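Local coordinates for protein putative cathepsin d (Ixodes ricinus, PDB 5N7Q) that probably acts as an aspartic endopeptidase of the pepsin-like A1 family, cleaving internal peptide bonds of proteins, and binds the inhibitor pepstatin A, at residues 5-11 and 169-175; 179-183 and 335-339; 186-190 and 274-279. One frame throughout, in Å; residues are numbered along the deposited sequence.

Contact 1. Residues 5-11 and 169-175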
loop_
_atom_site.group_PDB
_atom_site.type_symbol
_atom_site.label_atom_id
_atom_site.label_comp_id
_atom_site.label_asym_id
_atom_site.label_seq_id
_atom_site.Cartn_x
_atom_site.Cartn_y
_atom_site.Cartn_z
ATOM N N PRO A 5 -5.012 7.355 -20.075
ATOM C CA PRO A 5 -4.888 6.987 -18.656
ATOM C C PRO A 5 -4.797 8.215 -17.759
ATOM O O PRO A 5 -4.670 9.346 -18.248
ATOM C CB PRO A 5 -3.581 6.209 -18.646
ATOM C CG PRO A 5 -2.745 6.966 -19.634
ATOM C CD PRO A 5 -3.704 7.270 -20.762
ATOM N N TYR A 6 -4.856 7.989 -16.453
ATOM C CA TYR A 6 -4.896 9.085 -15.465
ATOM C C TYR A 6 -3.720 8.934 -14.504
ATOM O O TYR A 6 -3.755 8.069 -13.633
ATOM C CB TYR A 6 -6.231 9.121 -14.684
ATOM C CG TYR A 6 -7.416 9.003 -15.603
ATOM C CD1 TYR A 6 -7.939 10.113 -16.266
ATOM C CD2 TYR A 6 -7.979 7.773 -15.829
ATOM C CE1 TYR A 6 -9.014 9.977 -17.125
ATOM C CE2 TYR A 6 -9.060 7.613 -16.676
ATOM C CZ TYR A 6 -9.585 8.715 -17.316
ATOM O OH TYR A 6 -10.652 8.527 -18.198
ATOM N N PRO A 7 -2.662 9.756 -14.678
ATOM C CA PRO A 7 -1.521 9.678 -13.763
ATOM C C PRO A 7 -1.804 10.379 -12.456
ATOM O O PRO A 7 -2.150 11.565 -12.457
ATOM C CB PRO A 7 -0.379 10.363 -14.542
ATOM C CG PRO A 7 -1.070 11.278 -15.473
ATOM C CD PRO A 7 -2.405 10.704 -15.781
ATOM N N GLU A 8 -1.656 9.666 -11.349
ATOM C CA GLU A 8 -1.872 10.223 -10.046
ATOM C C GLU A 8 -0.510 10.379 -9.339
ATOM O O GLU A 8 0.122 9.383 -8.976
ATOM C CB GLU A 8 -2.797 9.329 -9.231
ATOM C CG GLU A 8 -2.913 9.682 -7.746
ATOM C CD GLU A 8 -3.623 10.974 -7.440
ATOM O OE1 GLU A 8 -4.123 11.625 -8.386
ATOM O OE2 GLU A 8 -3.704 11.338 -6.232
ATOM N N PRO A 9 -0.049 11.621 -9.169
ATOM C CA PRO A 9 1.262 11.827 -8.546
ATOM C C PRO A 9 1.235 11.651 -7.051
ATOM O O PRO A 9 0.313 12.142 -6.396
ATOM C CB PRO A 9 1.586 13.274 -8.900
ATOM C CG PRO A 9 0.251 13.920 -8.932
ATOM C CD PRO A 9 -0.684 12.918 -9.517
ATOM N N LEU A 10 2.250 10.987 -6.507
ATOM C CA LEU A 10 2.389 10.733 -5.069
ATOM C C LEU A 10 3.527 11.520 -4.419
ATOM O O LEU A 10 4.562 11.785 -5.044
ATOM C CB LEU A 10 2.618 9.245 -4.793
ATOM C CG LEU A 10 1.604 8.305 -5.431
ATOM C CD1 LEU A 10 2.037 6.857 -5.225
ATOM C CD2 LEU A 10 0.214 8.545 -4.850
ATOM N N VAL A 11 3.312 11.863 -3.153
ATOM C CA VAL A 11 4.347 12.348 -2.254
ATOM C C VAL A 11 4.823 11.176 -1.399
ATOM O O VAL A 11 4.023 10.353 -0.935
ATOM C CB VAL A 11 3.793 13.500 -1.377
ATOM C CG1 VAL A 11 4.705 13.808 -0.193
ATOM C CG2 VAL A 11 3.574 14.728 -2.232
ATOM N N GLY A 169 7.653 11.575 -5.651
ATOM C CA GLY A 169 7.463 10.484 -4.702
ATOM C C GLY A 169 7.015 9.175 -5.318
ATOM O O GLY A 169 7.351 8.119 -4.794
ATOM N N GLY A 170 6.276 9.235 -6.421
ATOM C CA GLY A 170 5.678 8.040 -6.986
ATOM C C GLY A 170 4.507 8.385 -7.874
ATOM O O GLY A 170 4.177 9.548 -8.036
ATOM N N GLU A 171 3.856 7.361 -8.394
ATOM C CA GLU A 171 2.709 7.516 -9.277
ATOM C C GLU A 171 1.833 6.301 -9.196
ATOM O O GLU A 171 2.339 5.192 -9.224
ATOM C CB GLU A 171 3.168 7.702 -10.721
ATOM C CG GLU A 171 2.052 7.723 -11.749
ATOM C CD GLU A 171 2.577 7.908 -13.154
ATOM O OE1 GLU A 171 2.707 9.091 -13.524
ATOM O OE2 GLU A 171 2.924 6.914 -13.839
ATOM N N VAL A 172 0.522 6.515 -9.163
ATOM C CA VAL A 172 -0.421 5.456 -9.530
ATOM C C VAL A 172 -0.972 5.814 -10.903
ATOM O O VAL A 172 -1.597 6.860 -11.036
ATOM C CB VAL A 172 -1.564 5.280 -8.512
ATOM C CG1 VAL A 172 -2.429 4.112 -8.940
ATOM C CG2 VAL A 172 -1.045 5.041 -7.089
ATOM N N LEU A 173 -0.721 4.975 -11.902
ATOM C CA LEU A 173 -1.221 5.222 -13.252
ATOM C C LEU A 173 -2.476 4.418 -13.476
ATOM O O LEU A 173 -2.432 3.193 -13.616
ATOM C CB LEU A 173 -0.163 4.878 -14.288
ATOM C CG LEU A 173 -0.561 5.130 -15.745
ATOM C CD1 LEU A 173 -0.805 6.601 -15.985
ATOM C CD2 LEU A 173 0.570 4.664 -16.639
ATOM N N PHE A 174 -3.607 5.106 -13.519
ATOM C CA PHE A 174 -4.886 4.436 -13.756
ATOM C C PHE A 174 -5.138 4.218 -15.248
ATOM O O PHE A 174 -5.204 5.189 -15.998
ATOM C CB PHE A 174 -6.026 5.242 -13.121
ATOM C CG PHE A 174 -5.980 5.244 -11.614
ATOM C CD1 PHE A 174 -6.511 4.183 -10.907
ATOM C CD2 PHE A 174 -5.364 6.254 -10.906
ATOM C CE1 PHE A 174 -6.438 4.142 -9.522
ATOM C CE2 PHE A 174 -5.303 6.227 -9.517
ATOM C CZ PHE A 174 -5.852 5.178 -8.832
ATOM N N GLY A 175 -5.261 2.957 -15.664
ATOM C CA GLY A 175 -5.559 2.663 -17.068
ATOM C C GLY A 175 -4.347 2.556 -17.962
ATOM O O GLY A 175 -4.442 2.666 -19.172
HETATM O O HOH W 1 5.054 12.557 -7.645
#

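Contact 2. Residues 179-183 and 335-339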
loop_
_atom_site.group_PDB
_atom_site.type_symbol
_atom_site.label_atom_id
_atom_site.label_comp_id
_atom_site.label_asym_id
_atom_site.label_seq_id
_atom_site.Cartn_x
_atom_site.Cartn_y
_atom_site.Cartn_z
ATOM N N HIS A 179 6.189 2.082 -19.497
ATOM C CA HIS A 179 7.501 1.453 -19.650
ATOM C C HIS A 179 8.631 2.442 -19.313
ATOM O O HIS A 179 9.750 2.009 -19.106
ATOM C CB HIS A 179 7.667 0.866 -21.066
ATOM C CG HIS A 179 8.630 -0.286 -21.161
ATOM N ND1 HIS A 179 9.799 -0.357 -20.432
ATOM C CD2 HIS A 179 8.577 -1.427 -21.886
ATOM C CE1 HIS A 179 10.439 -1.474 -20.738
ATOM N NE2 HIS A 179 9.712 -2.142 -21.614
ATOM N N ASP A 180 8.359 3.746 -19.172
ATOM C CA ASP A 180 9.385 4.642 -18.679
ATOM C C ASP A 180 9.623 4.495 -17.180
ATOM O O ASP A 180 10.557 5.097 -16.658
ATOM C CB ASP A 180 9.126 6.077 -19.134
ATOM C CG ASP A 180 9.305 6.257 -20.654
ATOM O OD1 ASP A 180 10.172 5.533 -21.229
ATOM O OD2 ASP A 180 8.549 7.078 -21.245
ATOM N N HIS A 181 8.815 3.689 -16.483
ATOM C CA HIS A 181 9.097 3.343 -15.097
ATOM C C HIS A 181 9.681 1.973 -14.880
ATOM O O HIS A 181 9.885 1.594 -13.718
ATOM C CB HIS A 181 7.829 3.449 -14.234
ATOM C CG HIS A 181 7.383 4.850 -14.002
ATOM N ND1 HIS A 181 8.226 5.826 -13.522
ATOM C CD2 HIS A 181 6.170 5.428 -14.147
ATOM C CE1 HIS A 181 7.549 6.963 -13.411
ATOM N NE2 HIS A 181 6.305 6.742 -13.784
ATOM N N TYR A 182 10.012 1.229 -15.929
ATOM C CA TYR A 182 10.614 -0.080 -15.719
ATOM C C TYR A 182 11.583 -0.465 -16.827
ATOM O O TYR A 182 11.525 0.093 -17.936
ATOM C CB TYR A 182 9.550 -1.166 -15.474
ATOM C CG TYR A 182 8.871 -1.749 -16.708
ATOM C CD1 TYR A 182 9.434 -2.825 -17.410
ATOM C CD2 TYR A 182 7.640 -1.277 -17.150
ATOM C CE1 TYR A 182 8.786 -3.380 -18.508
ATOM C CE2 TYR A 182 7.010 -1.818 -18.252
ATOM C CZ TYR A 182 7.595 -2.890 -18.913
ATOM O OH TYR A 182 6.957 -3.427 -19.992
ATOM N N LYS A 183 12.470 -1.391 -16.503
ATOM C CA LYS A 183 13.398 -1.949 -17.498
ATOM C C LYS A 183 13.210 -3.449 -17.570
ATOM O O LYS A 183 12.712 -4.097 -16.638
ATOM C CB LYS A 183 14.848 -1.555 -17.213
ATOM C CG LYS A 183 15.365 -1.818 -15.832
ATOM C CD LYS A 183 16.806 -1.289 -15.702
ATOM C CE LYS A 183 17.173 -0.843 -14.296
ATOM N NZ LYS A 183 18.663 -0.771 -14.113
ATOM N N PHE A 335 5.356 -7.718 -12.158
ATOM C CA PHE A 335 6.501 -7.076 -11.503
ATOM C C PHE A 335 7.610 -6.867 -12.541
ATOM O O PHE A 335 7.905 -7.760 -13.326
ATOM C CB PHE A 335 7.073 -7.895 -10.341
ATOM C CG PHE A 335 6.124 -8.080 -9.189
ATOM C CD1 PHE A 335 5.739 -7.001 -8.394
ATOM C CD2 PHE A 335 5.612 -9.331 -8.905
ATOM C CE1 PHE A 335 4.869 -7.186 -7.324
ATOM C CE2 PHE A 335 4.738 -9.511 -7.852
ATOM C CZ PHE A 335 4.366 -8.456 -7.070
ATOM N N ALA A 336 8.247 -5.713 -12.504
ATOM C CA ALA A 336 9.456 -5.472 -13.313
ATOM C C ALA A 336 10.425 -4.583 -12.538
ATOM O O ALA A 336 10.013 -3.725 -11.797
ATOM C CB ALA A 336 9.117 -4.835 -14.645
ATOM N N GLU A 337 11.704 -4.722 -12.829
ATOM C CA GLU A 337 12.721 -3.875 -12.236
ATOM C C GLU A 337 12.424 -2.416 -12.532
ATOM O O GLU A 337 12.217 -2.050 -13.671
ATOM C CB GLU A 337 14.071 -4.225 -12.862
ATOM C CG GLU A 337 15.236 -3.511 -12.232
ATOM C CD GLU A 337 16.600 -4.000 -12.718
ATOM O OE1 GLU A 337 16.692 -4.917 -13.576
ATOM O OE2 GLU A 337 17.604 -3.447 -12.216
ATOM N N VAL A 338 12.435 -1.586 -11.511
ATOM C CA VAL A 338 12.125 -0.170 -11.667
ATOM C C VAL A 338 13.200 0.536 -12.504
ATOM O O VAL A 338 14.350 0.084 -12.544
ATOM C CB VAL A 338 11.873 0.476 -10.278
ATOM C CG1 VAL A 338 13.184 0.712 -9.527
ATOM C CG2 VAL A 338 11.051 1.744 -10.387
ATOM N N ALA A 339 12.824 1.611 -13.198
ATOM C CA ALA A 339 13.799 2.375 -13.999
ATOM C C ALA A 339 14.299 3.580 -13.230
ATOM O O ALA A 339 14.184 4.737 -13.691
ATOM C CB ALA A 339 13.203 2.812 -15.318
ATOM O OXT ALA A 339 14.813 3.417 -12.117
HETATM O O HOH W 2 12.214 -6.282 -15.366
HETATM O O HOH W 3 15.583 -5.861 -15.833
#

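Contact 3. Residues 186-190 and 274-279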
loop_
_atom_site.group_PDB
_atom_site.type_symbol
_atom_site.label_atom_id
_atom_site.label_comp_id
_atom_site.label_asym_id
_atom_site.label_seq_id
_atom_site.Cartn_x
_atom_site.Cartn_y
_atom_site.Cartn_z
ATOM N N ILE A 186 8.114 -7.519 -17.955
ATOM C CA ILE A 186 7.234 -7.801 -16.828
ATOM C C ILE A 186 7.124 -9.300 -16.626
ATOM O O ILE A 186 6.925 -10.057 -17.594
ATOM C CB ILE A 186 5.834 -7.202 -17.080
ATOM C CG1 ILE A 186 5.892 -5.675 -17.101
ATOM C CG2 ILE A 186 4.892 -7.551 -15.946
ATOM C CD1 ILE A 186 4.726 -5.016 -17.807
ATOM N N THR A 187 7.241 -9.710 -15.364
ATOM C CA THR A 187 6.845 -11.074 -14.923
ATOM C C THR A 187 5.475 -11.051 -14.273
ATOM O O THR A 187 5.283 -10.330 -13.297
ATOM C CB THR A 187 7.862 -11.596 -13.899
ATOM O OG1 THR A 187 9.145 -11.659 -14.524
ATOM C CG2 THR A 187 7.498 -12.990 -13.426
ATOM N N TYR A 188 4.538 -11.853 -14.800
ATOM C CA TYR A 188 3.197 -11.921 -14.237
ATOM C C TYR A 188 3.037 -13.139 -13.345
ATOM O O TYR A 188 3.667 -14.170 -13.576
ATOM C CB TYR A 188 2.156 -11.924 -15.358
ATOM C CG TYR A 188 1.946 -10.563 -15.986
ATOM C CD1 TYR A 188 1.244 -9.586 -15.313
ATOM C CD2 TYR A 188 2.455 -10.264 -17.252
ATOM C CE1 TYR A 188 1.042 -8.326 -15.859
ATOM C CE2 TYR A 188 2.265 -9.002 -17.825
ATOM C CZ TYR A 188 1.538 -8.042 -17.132
ATOM O OH TYR A 188 1.337 -6.793 -17.663
ATOM N N VAL A 189 2.192 -12.995 -12.334
ATOM C CA VAL A 189 1.778 -14.068 -11.429
ATOM C C VAL A 189 0.234 -13.980 -11.331
ATOM O O VAL A 189 -0.323 -12.895 -11.167
ATOM C CB VAL A 189 2.491 -13.986 -10.050
ATOM C CG1 VAL A 189 2.163 -12.706 -9.299
ATOM C CG2 VAL A 189 2.226 -15.236 -9.236
ATOM N N PRO A 190 -0.468 -15.100 -11.461
ATOM C CA PRO A 190 -1.928 -15.006 -11.381
ATOM C C PRO A 190 -2.403 -14.766 -9.962
ATOM O O PRO A 190 -1.849 -15.332 -9.007
ATOM C CB PRO A 190 -2.415 -16.380 -11.848
ATOM C CG PRO A 190 -1.254 -17.281 -11.714
ATOM C CD PRO A 190 -0.001 -16.465 -11.774
ATOM N N ILE A 274 9.294 -15.563 -7.647
ATOM C CA ILE A 274 7.897 -15.443 -8.035
ATOM C C ILE A 274 7.813 -15.798 -9.504
ATOM O O ILE A 274 8.576 -15.275 -10.306
ATOM C CB ILE A 274 7.365 -13.992 -7.822
ATOM C CG1 ILE A 274 7.669 -13.504 -6.386
ATOM C CG2 ILE A 274 5.889 -13.933 -8.172
ATOM C CD1 ILE A 274 7.365 -12.024 -6.169
ATOM N N SER A 275 6.930 -16.727 -9.839
ATOM C CA SER A 275 6.835 -17.264 -11.212
ATOM C C SER A 275 8.194 -17.742 -11.754
ATOM O O SER A 275 8.501 -17.591 -12.932
ATOM C CB SER A 275 6.155 -16.253 -12.148
ATOM O OG SER A 275 4.793 -16.055 -11.759
ATOM N N GLY A 276 9.000 -18.320 -10.864
ATOM C CA GLY A 276 10.294 -18.852 -11.224
ATOM C C GLY A 276 11.425 -17.872 -11.377
ATOM O O GLY A 276 12.557 -18.296 -11.616
ATOM N N LYS A 277 11.144 -16.580 -11.238
ATOM C CA LYS A 277 12.150 -15.534 -11.387
ATOM C C LYS A 277 12.526 -14.971 -10.021
ATOM O O LYS A 277 11.676 -14.813 -9.129
ATOM C CB LYS A 277 11.639 -14.424 -12.289
ATOM C CG LYS A 277 12.671 -13.339 -12.503
ATOM C CD LYS A 277 12.299 -12.373 -13.602
ATOM C CE LYS A 277 13.343 -11.287 -13.726
ATOM N NZ LYS A 277 14.614 -11.763 -14.338
ATOM N N GLU A 278 13.796 -14.621 -9.881
ATOM C CA GLU A 278 14.298 -14.041 -8.633
ATOM C C GLU A 278 14.118 -12.537 -8.604
ATOM O O GLU A 278 14.510 -11.836 -9.536
ATOM C CB GLU A 278 15.767 -14.385 -8.432
ATOM C CG GLU A 278 15.950 -15.869 -8.132
ATOM C CD GLU A 278 17.330 -16.252 -7.629
ATOM O OE1 GLU A 278 18.214 -15.382 -7.488
ATOM O OE2 GLU A 278 17.510 -17.458 -7.371
ATOM N N PHE A 279 13.582 -12.055 -7.491
ATOM C CA PHE A 279 13.422 -10.629 -7.222
ATOM C C PHE A 279 14.243 -10.332 -5.953
ATOM O O PHE A 279 13.806 -10.614 -4.840
ATOM C CB PHE A 279 11.929 -10.298 -7.051
ATOM C CG PHE A 279 11.151 -10.479 -8.320
ATOM C CD1 PHE A 279 11.040 -9.449 -9.229
ATOM C CD2 PHE A 279 10.592 -11.709 -8.613
ATOM C CE1 PHE A 279 10.372 -9.639 -10.426
ATOM C CE2 PHE A 279 9.917 -11.910 -9.804
ATOM C CZ PHE A 279 9.807 -10.863 -10.705
#

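Contact 1. Residues 5-11 and 169-175
Gly170 O is gripped twice: Leu10 N donates to it over 2.8 Å, from well above the carbonyl plane, and a water gives it a longer second bond at 3.2 Å. The same water donates to Leu10 O, tying both backbones together at the end of the ladder. Before that point the antiparallel ladder is regular, with Glu8 paired to Val172 and Tyr6 to Phe174 through two backbone bonds each. Between the Glu8-Val172 pair and Leu10, Glu171 CA makes a CA-H...O contact with Glu8 O (3.2 Å). On one face of the ladder, Leu10 CD1 touches Val172 CG2 at 4.0 Å, and the Phe174 ring receives Glu8 CB at its edge while Val172 CG1 lies over one of its faces. The opposite face carries Leu173, whose CD1 is wedged between Pro5 CB (3.9 Å) and Pro7, and Glu171, whose extended chain brings OE1 beside the Pro7 ring. Tyr6 OH bonds Leu149 O. The pair belongs to the interdomain sheet of pepsin-like peptidases: strand 155-160 flanks 170-174 on its other edge, while Phe35 of strand 29-36 and residues Phe141 and Met144 of helix 140-146 pack over the face bearing Phe174.

Contact 2. Residues 179-183 and 335-339
The C-terminal tail leaving strand 332-337 of the interdomain sheet is joined here to the short 3-10 turn 179-181 and the loop that follows it. Two backbone bonds make a single bridge around Tyr182 and Val338. Lys183 N points almost straight at Glu337 O (2.9 Å, N-H...O 166°), whereas Ala339 N reaches His181 O at 3.0 Å from far above the carbonyl plane. Next to this bridge Ala336 CB lies obliquely against the Tyr182 ring, 3.4 Å from Tyr182 CD1. With chi1 at 81°, the ring of Tyr182 is folded back over its own segment, where the imidazole of His179 covers one of its faces. Lys183 runs outward as an extended chain and crosses that of Glu337, CE and NZ both approaching OE2; the NZ to OE2 salt bridge is long, at 3.4 Å. One water links Lys183 O to Glu337 N (2.6 and 3.0 Å), and another lies 2.7 Å from Glu337 OE1. Both carboxylate oxygens thus have partners, but on an exposed surface the ion pair is probably screened by solvent, and the two backbone bonds probably do more than the ion pair to hold the chain end.

Contact 3. Residues 186-190 and 274-279
Ser275 OG donates to Tyr188 O over 2.9 Å, the one hydrogen bond that joins these two segments, and it arrives tilted 27° from the carbonyl plane. The hydroxyl is turned opposite its own carbonyl carbon (chi1 -65°), which swings it across to the strand and also brings it to 3.5 Å from Val189 CB. Apolar contacts continue on both sides of this bond. Val189 meets Ile274 obliquely, CB against CG2 at 3.9 Å. All three side-chain atoms of Thr187 take part: CG2 lies 3.8 Å from Ser275 CB, OG1 sits beside the aliphatic CD of Lys277 (3.4 Å), and CB meets the edge of the Phe279 ring at CZ, 3.8 Å away. Lys277 itself passes on outward, so that CD, and not the ammonium group, makes the contact.

A second shell holds these groups in place. Ile274 and Lys277 exchange two backbone bonds, Ile274 N to Lys277 O and Lys277 N to Ile274 O, and the intervening Ser275 and Gly276 both take positive phi angles. Gly276 N is held by Asp202 OD2. Deeper in, Phe279 makes an edge-to-face pair with Tyr322, and Phe318 of helix 316-319 touches both Phe279 and Ile274. On the other segment, Thr187 and Val189 are bonded through their backbones to Phe335 and Val333 of strand 332-337, while Tyr188, whose side chain leaves the strand away from the hairpin, forms a cation-pi pair with Arg332.

The turn is a type I' closing a tight two-residue beta hairpin between strands 270-274 and 277-281, and its tip leans on the edge strand 187-190 of the interdomain sheet, joining sheet and C-terminal lobe by side chains instead of a strand ladder.

From the N terminus, the first strand pairs with 170-174 across an intervening chain of 157 residues that contains Asp36; contact 1 closes that long loop. The chain then turns through 179-183, opening contact 2, which closes only at the C terminus. Contact 3 is nested within this second loop, bringing the hairpin 274-279 back to strand 187-190. Contacts 1 and 2 follow in series and touch through a weak hydrogen bond between Glu171 and His181. Contacts 2 and 3 meet at Phe335, beside Thr187, Ile274 and Phe279. Together they tie both chain ends and the second lobe to the interdomain sheet.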